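Long-range contact in protein LigF (Sphingobium sp. SYK-6, PDB 4XT0), which cleaves beta-aryl ether bonds during lignin breakdown, as a glutathione-binding etherase of the GST superfamily: residues Trp119-Asp132 with Lys151-Leu164. Residues are numbered along the deposited sequence; the frame is centred on the assembly and turned at random.
Sequences WAFGIKAIAQKMSD and KWRRARNGFPQEML. With GSH (glutathione), chain B.
Trp119 drives the outer edge of its six-membered ring into one face of Trp152, an edge-to-face (T-shaped) pair with planes at 84°; CZ3 of Trp119 stands 3.4 Å from CD2 of Trp152. The Trp119 indole is itself sandwiched: the Lys151 chain crosses one face, with CD 3.7 Å from the centroid of the five-membered ring in a CH-pi contact, while CD1 of Ile123 lies over the rim of the opposite face. CB of Ala155 meets the edge of the same indole, in its plane, and lies 4.0 Å from CB of Ala127, where the short, weakly bonded helix 124-128 crosses residues 151-157 at -107°. CZ of Phe159 meets CB of Trp119, while CD1 and CE1 lie against CA and CB of Ala120, and Leu164 extends this apolar patch to Phe121.

The hydrogen bonds between the two segments all come from Arg156. With CG anti to the backbone N (chi1 177°) and an extended chain out to NE, this side chain runs past Gln128 to the turn following helix 124-128. There NH1 and NH2 grip Met130 O end-on, at 3.1 and 3.0 Å respectively; the oxygen lies in the guanidinium plane. NH2 also bonds Ala127 O (3.3 Å). Asp132 OD1 is paired with Arg156 NH1 in a salt bridge modelled at a very short 2.4 Å, whose exact length is doubtful; the carboxylate is turned steeply against the guanidinium. Phe135 adds a cation-pi contact. Arg156 thus joins the end of helix 124-128 and the turn after it to helix 146-157, and probably also the start of helix 132-142.

Trp152 NE1 donates to glutathione O31 (3.1 Å). Trp119 packs against this indole and probably helps to set its position, while its own ring edge comes near the same glutathione carboxylate, at O32. This is the GST arrangement in which the all-helical C-terminal domain borders a glutathione site built largely on the thioredoxin-fold N-terminal domain.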
loop_
_atom_site.group_PDB
_atom_site.type_symbol
_atom_site.label_atom_id
_atom_site.label_comp_id
_atom_site.label_asym_id
_atom_site.label_seq_id
_atom_site.Cartn_x
_atom_site.Cartn_y
_atom_site.Cartn_z
ATOM N N TRP A 119 -12.275 -6.451 13.584
ATOM C CA TRP A 119 -11.626 -6.513 14.898
ATOM C C TRP A 119 -12.575 -6.108 16.025
ATOM O O TRP A 119 -12.506 -6.644 17.135
ATOM C CB TRP A 119 -10.376 -5.624 14.934
ATOM C CG TRP A 119 -9.161 -6.264 14.319
ATOM C CD1 TRP A 119 -8.793 -6.237 13.001
ATOM C CD2 TRP A 119 -8.158 -7.034 14.997
ATOM N NE1 TRP A 119 -7.625 -6.937 12.820
ATOM C CE2 TRP A 119 -7.215 -7.436 14.028
ATOM C CE3 TRP A 119 -7.964 -7.415 16.326
ATOM C CZ2 TRP A 119 -6.096 -8.205 14.348
ATOM C CZ3 TRP A 119 -6.853 -8.177 16.640
ATOM C CH2 TRP A 119 -5.934 -8.563 15.656
ATOM N N ALA A 120 -13.459 -5.160 15.739
ATOM C CA ALA A 120 -14.375 -4.652 16.750
ATOM C C ALA A 120 -15.452 -5.679 17.103
ATOM O O ALA A 120 -15.769 -5.873 18.273
ATOM C CB ALA A 120 -15.014 -3.348 16.279
ATOM N N PHE A 121 -15.996 -6.350 16.091
ATOM C CA PHE A 121 -17.155 -7.216 16.299
ATOM C C PHE A 121 -16.894 -8.700 16.007
ATOM O O PHE A 121 -17.609 -9.567 16.514
ATOM C CB PHE A 121 -18.317 -6.737 15.426
ATOM C CG PHE A 121 -18.652 -5.284 15.593
ATOM C CD1 PHE A 121 -18.736 -4.715 16.851
ATOM C CD2 PHE A 121 -18.879 -4.484 14.485
ATOM C CE1 PHE A 121 -19.051 -3.373 16.999
ATOM C CE2 PHE A 121 -19.187 -3.146 14.626
ATOM C CZ PHE A 121 -19.270 -2.588 15.882
ATOM N N GLY A 122 -15.878 -8.989 15.196
ATOM C CA GLY A 122 -15.710 -10.315 14.621
ATOM C C GLY A 122 -14.987 -11.408 15.399
ATOM O O GLY A 122 -15.354 -12.578 15.279
ATOM N N ILE A 123 -13.960 -11.061 16.174
ATOM C CA ILE A 123 -13.176 -12.081 16.882
ATOM C C ILE A 123 -13.313 -11.956 18.401
ATOM O O ILE A 123 -12.373 -12.220 19.156
ATOM C CB ILE A 123 -11.674 -12.025 16.493
ATOM C CG1 ILE A 123 -11.073 -10.647 16.774
ATOM C CG2 ILE A 123 -11.481 -12.380 15.018
ATOM C CD1 ILE A 123 -9.617 -10.541 16.371
ATOM N N LYS A 124 -14.512 -11.584 18.836
ATOM C CA LYS A 124 -14.798 -11.344 20.242
ATOM C C LYS A 124 -14.471 -12.548 21.123
ATOM O O LYS A 124 -14.025 -12.383 22.261
ATOM C CB LYS A 124 -16.271 -10.958 20.415
ATOM C CG LYS A 124 -16.493 -9.773 21.335
ATOM C CD LYS A 124 -15.758 -8.547 20.821
ATOM C CE LYS A 124 -16.023 -7.344 21.703
ATOM N NZ LYS A 124 -15.719 -7.645 23.122
ATOM N N ALA A 125 -14.687 -13.753 20.592
ATOM C CA ALA A 125 -14.498 -14.988 21.363
ATOM C C ALA A 125 -13.025 -15.303 21.583
ATOM O O ALA A 125 -12.609 -15.625 22.702
ATOM C CB ALA A 125 -15.177 -16.156 20.676
ATOM N N ILE A 126 -12.243 -15.227 20.508
ATOM C CA ILE A 126 -10.799 -15.362 20.616
ATOM C C ILE A 126 -10.271 -14.251 21.516
ATOM O O ILE A 126 -9.513 -14.503 22.452
ATOM C CB ILE A 126 -10.101 -15.296 19.240
ATOM C CG1 ILE A 126 -10.686 -16.338 18.280
ATOM C CG2 ILE A 126 -8.601 -15.496 19.389
ATOM C CD1 ILE A 126 -10.164 -16.196 16.839
ATOM N N ALA A 127 -10.712 -13.025 21.240
ATOM C CA ALA A 127 -10.271 -11.842 21.977
ATOM C C ALA A 127 -10.503 -11.938 23.483
ATOM O O ALA A 127 -9.850 -11.237 24.252
ATOM C CB ALA A 127 -10.965 -10.597 21.434
ATOM N N GLN A 128 -11.427 -12.801 23.902
ATOM C CA GLN A 128 -11.816 -12.869 25.308
ATOM C C GLN A 128 -11.568 -14.238 25.945
ATOM O O GLN A 128 -11.925 -14.457 27.102
ATOM C CB GLN A 128 -13.292 -12.481 25.451
ATOM C CG GLN A 128 -13.576 -11.027 25.077
ATOM C CD GLN A 128 -15.057 -10.701 25.024
ATOM O OE1 GLN A 128 -15.447 -9.590 24.662
ATOM N NE2 GLN A 128 -15.890 -11.671 25.382
ATOM N N LYS A 129 -10.946 -15.142 25.186
ATOM C CA LYS A 129 -10.611 -16.486 25.665
ATOM C C LYS A 129 -9.910 -16.470 27.017
ATOM O O LYS A 129 -10.405 -17.020 28.002
ATOM C CB LYS A 129 -9.713 -17.212 24.654
ATOM C CG LYS A 129 -10.409 -17.679 23.389
ATOM C CD LYS A 129 -11.571 -18.620 23.696
ATOM C CE LYS A 129 -11.092 -19.954 24.255
ATOM N NZ LYS A 129 -12.223 -20.899 24.471
ATOM N N MET A 130 -8.748 -15.827 27.045
ATOM C CA MET A 130 -7.889 -15.820 28.218
ATOM C C MET A 130 -8.399 -14.896 29.320
ATOM O O MET A 130 -9.228 -14.019 29.075
ATOM C CB MET A 130 -6.472 -15.416 27.808
ATOM C CG MET A 130 -5.838 -16.367 26.811
ATOM S SD MET A 130 -4.601 -15.571 25.779
ATOM C CE MET A 130 -5.640 -14.442 24.855
ATOM N N SER A 131 -7.900 -15.095 30.536
ATOM C CA SER A 131 -8.191 -14.174 31.627
ATOM C C SER A 131 -7.580 -12.819 31.294
ATOM O O SER A 131 -6.787 -12.706 30.360
ATOM C CB SER A 131 -7.645 -14.702 32.953
ATOM O OG SER A 131 -6.235 -14.566 33.014
ATOM N N ASP A 132 -7.950 -11.792 32.050
ATOM C CA ASP A 132 -7.416 -10.463 31.812
ATOM C C ASP A 132 -5.876 -10.409 31.893
ATOM O O ASP A 132 -5.260 -9.741 31.069
ATOM C CB ASP A 132 -8.028 -9.452 32.790
ATOM C CG ASP A 132 -9.510 -9.220 32.554
ATOM O OD1 ASP A 132 -9.981 -9.414 31.410
ATOM O OD2 ASP A 132 -10.194 -8.819 33.523
ATOM N N LYS A 151 -4.779 -3.175 18.509
ATOM C CA LYS A 151 -5.955 -3.777 17.880
ATOM C C LYS A 151 -6.538 -4.915 18.727
ATOM O O LYS A 151 -7.754 -4.998 18.899
ATOM C CB LYS A 151 -5.616 -4.290 16.481
ATOM C CG LYS A 151 -6.305 -3.522 15.369
ATOM C CD LYS A 151 -5.786 -3.955 14.016
ATOM C CE LYS A 151 -4.445 -3.309 13.698
ATOM N NZ LYS A 151 -4.583 -1.909 13.198
ATOM N N TRP A 152 -5.671 -5.780 19.252
ATOM C CA TRP A 152 -6.107 -6.874 20.119
ATOM C C TRP A 152 -6.783 -6.333 21.385
ATOM O O TRP A 152 -7.823 -6.847 21.805
ATOM C CB TRP A 152 -4.927 -7.794 20.490
ATOM C CG TRP A 152 -4.655 -8.864 19.465
ATOM C CD1 TRP A 152 -3.574 -8.949 18.626
ATOM C CD2 TRP A 152 -5.499 -9.978 19.146
ATOM N NE1 TRP A 152 -3.691 -10.053 17.812
ATOM C CE2 TRP A 152 -4.865 -10.701 18.108
ATOM C CE3 TRP A 152 -6.731 -10.434 19.631
ATOM C CZ2 TRP A 152 -5.421 -11.857 17.556
ATOM C CZ3 TRP A 152 -7.282 -11.586 19.079
ATOM C CH2 TRP A 152 -6.626 -12.283 18.054
ATOM N N ARG A 153 -6.194 -5.292 21.976
ATOM C CA ARG A 153 -6.744 -4.666 23.180
ATOM C C ARG A 153 -8.130 -4.087 22.926
ATOM O O ARG A 153 -9.032 -4.220 23.751
ATOM C CB ARG A 153 -5.804 -3.568 23.692
ATOM C CG ARG A 153 -4.501 -4.100 24.252
ATOM C CD ARG A 153 -3.697 -3.014 24.940
ATOM N NE ARG A 153 -2.532 -3.565 25.633
ATOM C CZ ARG A 153 -1.364 -3.809 25.046
ATOM N NH1 ARG A 153 -1.212 -3.546 23.756
ATOM N NH2 ARG A 153 -0.352 -4.313 25.747
ATOM N N ARG A 154 -8.284 -3.450 21.771
ATOM C CA ARG A 154 -9.548 -2.843 21.378
ATOM C C ARG A 154 -10.574 -3.895 20.938
ATOM O O ARG A 154 -11.783 -3.679 21.061
ATOM C CB ARG A 154 -9.306 -1.818 20.267
ATOM C CG ARG A 154 -8.516 -0.598 20.734
ATOM C CD ARG A 154 -8.193 0.357 19.578
ATOM N NE ARG A 154 -7.852 1.692 20.073
ATOM C CZ ARG A 154 -7.265 2.642 19.352
ATOM N NH1 ARG A 154 -6.931 2.414 18.088
ATOM N NH2 ARG A 154 -6.997 3.819 19.901
ATOM N N ALA A 155 -10.094 -5.033 20.439
ATOM C CA ALA A 155 -10.971 -6.166 20.114
ATOM C C ALA A 155 -11.631 -6.753 21.364
ATOM O O ALA A 155 -12.799 -7.150 21.337
ATOM C CB ALA A 155 -10.189 -7.249 19.380
ATOM N N ARG A 156 -10.870 -6.811 22.453
ATOM C CA ARG A 156 -11.356 -7.366 23.713
ATOM C C ARG A 156 -12.090 -6.315 24.548
ATOM O O ARG A 156 -13.057 -6.636 25.243
ATOM C CB ARG A 156 -10.188 -7.963 24.515
ATOM C CG ARG A 156 -10.557 -8.526 25.893
ATOM C CD ARG A 156 -9.300 -8.822 26.716
ATOM N NE ARG A 156 -9.582 -9.351 28.049
ATOM C CZ ARG A 156 -9.526 -10.640 28.369
ATOM N NH1 ARG A 156 -9.797 -11.034 29.607
ATOM N NH2 ARG A 156 -9.203 -11.540 27.447
ATOM N N ASN A 157 -11.648 -5.062 24.461
ATOM C CA ASN A 157 -12.115 -4.021 25.378
ATOM C C ASN A 157 -12.975 -2.926 24.733
ATOM O O ASN A 157 -13.771 -2.283 25.418
ATOM C CB ASN A 157 -10.915 -3.373 26.076
ATOM C CG ASN A 157 -10.099 -4.369 26.887
ATOM O OD1 ASN A 157 -8.875 -4.441 26.744
ATOM N ND2 ASN A 157 -10.771 -5.135 27.743
ATOM N N GLY A 158 -12.803 -2.696 23.433
ATOM C CA GLY A 158 -13.629 -1.731 22.723
ATOM C C GLY A 158 -12.909 -0.695 21.870
ATOM O O GLY A 158 -11.895 -0.126 22.282
ATOM N N PHE A 159 -13.449 -0.461 20.673
ATOM C CA PHE A 159 -13.007 0.621 19.791
ATOM C C PHE A 159 -13.812 1.884 20.071
ATOM O O PHE A 159 -15.006 1.796 20.345
ATOM C CB PHE A 159 -13.178 0.238 18.311
ATOM C CG PHE A 159 -12.220 -0.813 17.827
ATOM C CD1 PHE A 159 -12.321 -2.126 18.266
ATOM C CD2 PHE A 159 -11.237 -0.495 16.904
ATOM C CE1 PHE A 159 -11.442 -3.094 17.811
ATOM C CE2 PHE A 159 -10.359 -1.455 16.447
ATOM C CZ PHE A 159 -10.463 -2.757 16.902
ATOM N N PRO A 160 -13.171 3.064 19.978
ATOM C CA PRO A 160 -13.896 4.333 20.142
ATOM C C PRO A 160 -15.039 4.438 19.133
ATOM O O PRO A 160 -14.892 3.954 18.008
ATOM C CB PRO A 160 -12.824 5.399 19.876
ATOM C CG PRO A 160 -11.518 4.706 20.114
ATOM C CD PRO A 160 -11.736 3.274 19.712
ATOM N N GLN A 161 -16.155 5.043 19.522
ATOM C CA GLN A 161 -17.318 5.093 18.644
ATOM C C GLN A 161 -17.023 5.860 17.357
ATOM O O GLN A 161 -17.264 5.355 16.262
ATOM C CB GLN A 161 -18.512 5.720 19.356
ATOM C CG GLN A 161 -19.808 5.613 18.570
ATOM C CD GLN A 161 -20.160 4.179 18.241
ATOM O OE1 GLN A 161 -20.440 3.379 19.132
ATOM N NE2 GLN A 161 -20.144 3.843 16.958
ATOM N N GLU A 162 -16.489 7.072 17.492
ATOM C CA GLU A 162 -16.239 7.921 16.332
ATOM C C GLU A 162 -15.290 7.237 15.340
ATOM O O GLU A 162 -15.385 7.453 14.136
ATOM C CB GLU A 162 -15.680 9.283 16.764
ATOM C CG GLU A 162 -14.199 9.278 17.127
ATOM C CD GLU A 162 -13.620 10.676 17.249
ATOM O OE1 GLU A 162 -14.251 11.526 17.915
ATOM O OE2 GLU A 162 -12.536 10.924 16.671
ATOM N N MET A 163 -14.384 6.409 15.853
ATOM C CA MET A 163 -13.534 5.577 15.009
ATOM C C MET A 163 -14.374 4.614 14.160
ATOM O O MET A 163 -14.147 4.477 12.960
ATOM C CB MET A 163 -12.526 4.795 15.861
ATOM C CG MET A 163 -11.719 3.761 15.079
ATOM S SD MET A 163 -9.950 3.755 15.461
ATOM C CE MET A 163 -9.886 2.618 16.830
ATOM N N LEU A 164 -15.350 3.958 14.783
ATOM C CA LEU A 164 -16.207 3.018 14.065
ATOM C C LEU A 164 -17.028 3.716 12.981
ATOM O O LEU A 164 -17.122 3.222 11.854
ATOM C CB LEU A 164 -17.130 2.279 15.038
ATOM C CG LEU A 164 -16.431 1.442 16.117
ATOM C CD1 LEU A 164 -17.452 0.744 17.047
ATOM C CD2 LEU A 164 -15.476 0.439 15.482
HETATM N N1 GSH B . 0.285 -6.436 5.196
HETATM C CA1 GSH B . 0.090 -7.843 5.573
HETATM C C1 GSH B . -0.322 -8.707 4.385
HETATM O O11 GSH B . 0.050 -9.861 4.313
HETATM O O12 GSH B . -1.113 -8.223 3.414
HETATM C CB1 GSH B . -1.006 -7.903 6.656
HETATM C CG1 GSH B . -1.095 -9.336 7.169
HETATM C CD1 GSH B . -2.242 -9.462 8.155
HETATM O OE1 GSH B . -2.812 -8.468 8.559
HETATM N N2 GSH B . -2.620 -10.687 8.572
HETATM C CA2 GSH B . -3.725 -10.846 9.531
HETATM C C2 GSH B . -3.195 -11.489 10.795
HETATM O O2 GSH B . -2.189 -12.175 10.740
HETATM C CB2 GSH B . -4.781 -11.788 8.937
HETATM S SG2 GSH B . -5.694 -11.021 7.560
HETATM N N3 GSH B . -3.835 -11.323 11.989
HETATM C CA3 GSH B . -3.302 -11.997 13.185
HETATM C C3 GSH B . -2.664 -11.062 14.190
HETATM O O31 GSH B . -2.506 -11.447 15.328
HETATM O O32 GSH B . -2.265 -9.821 13.842
#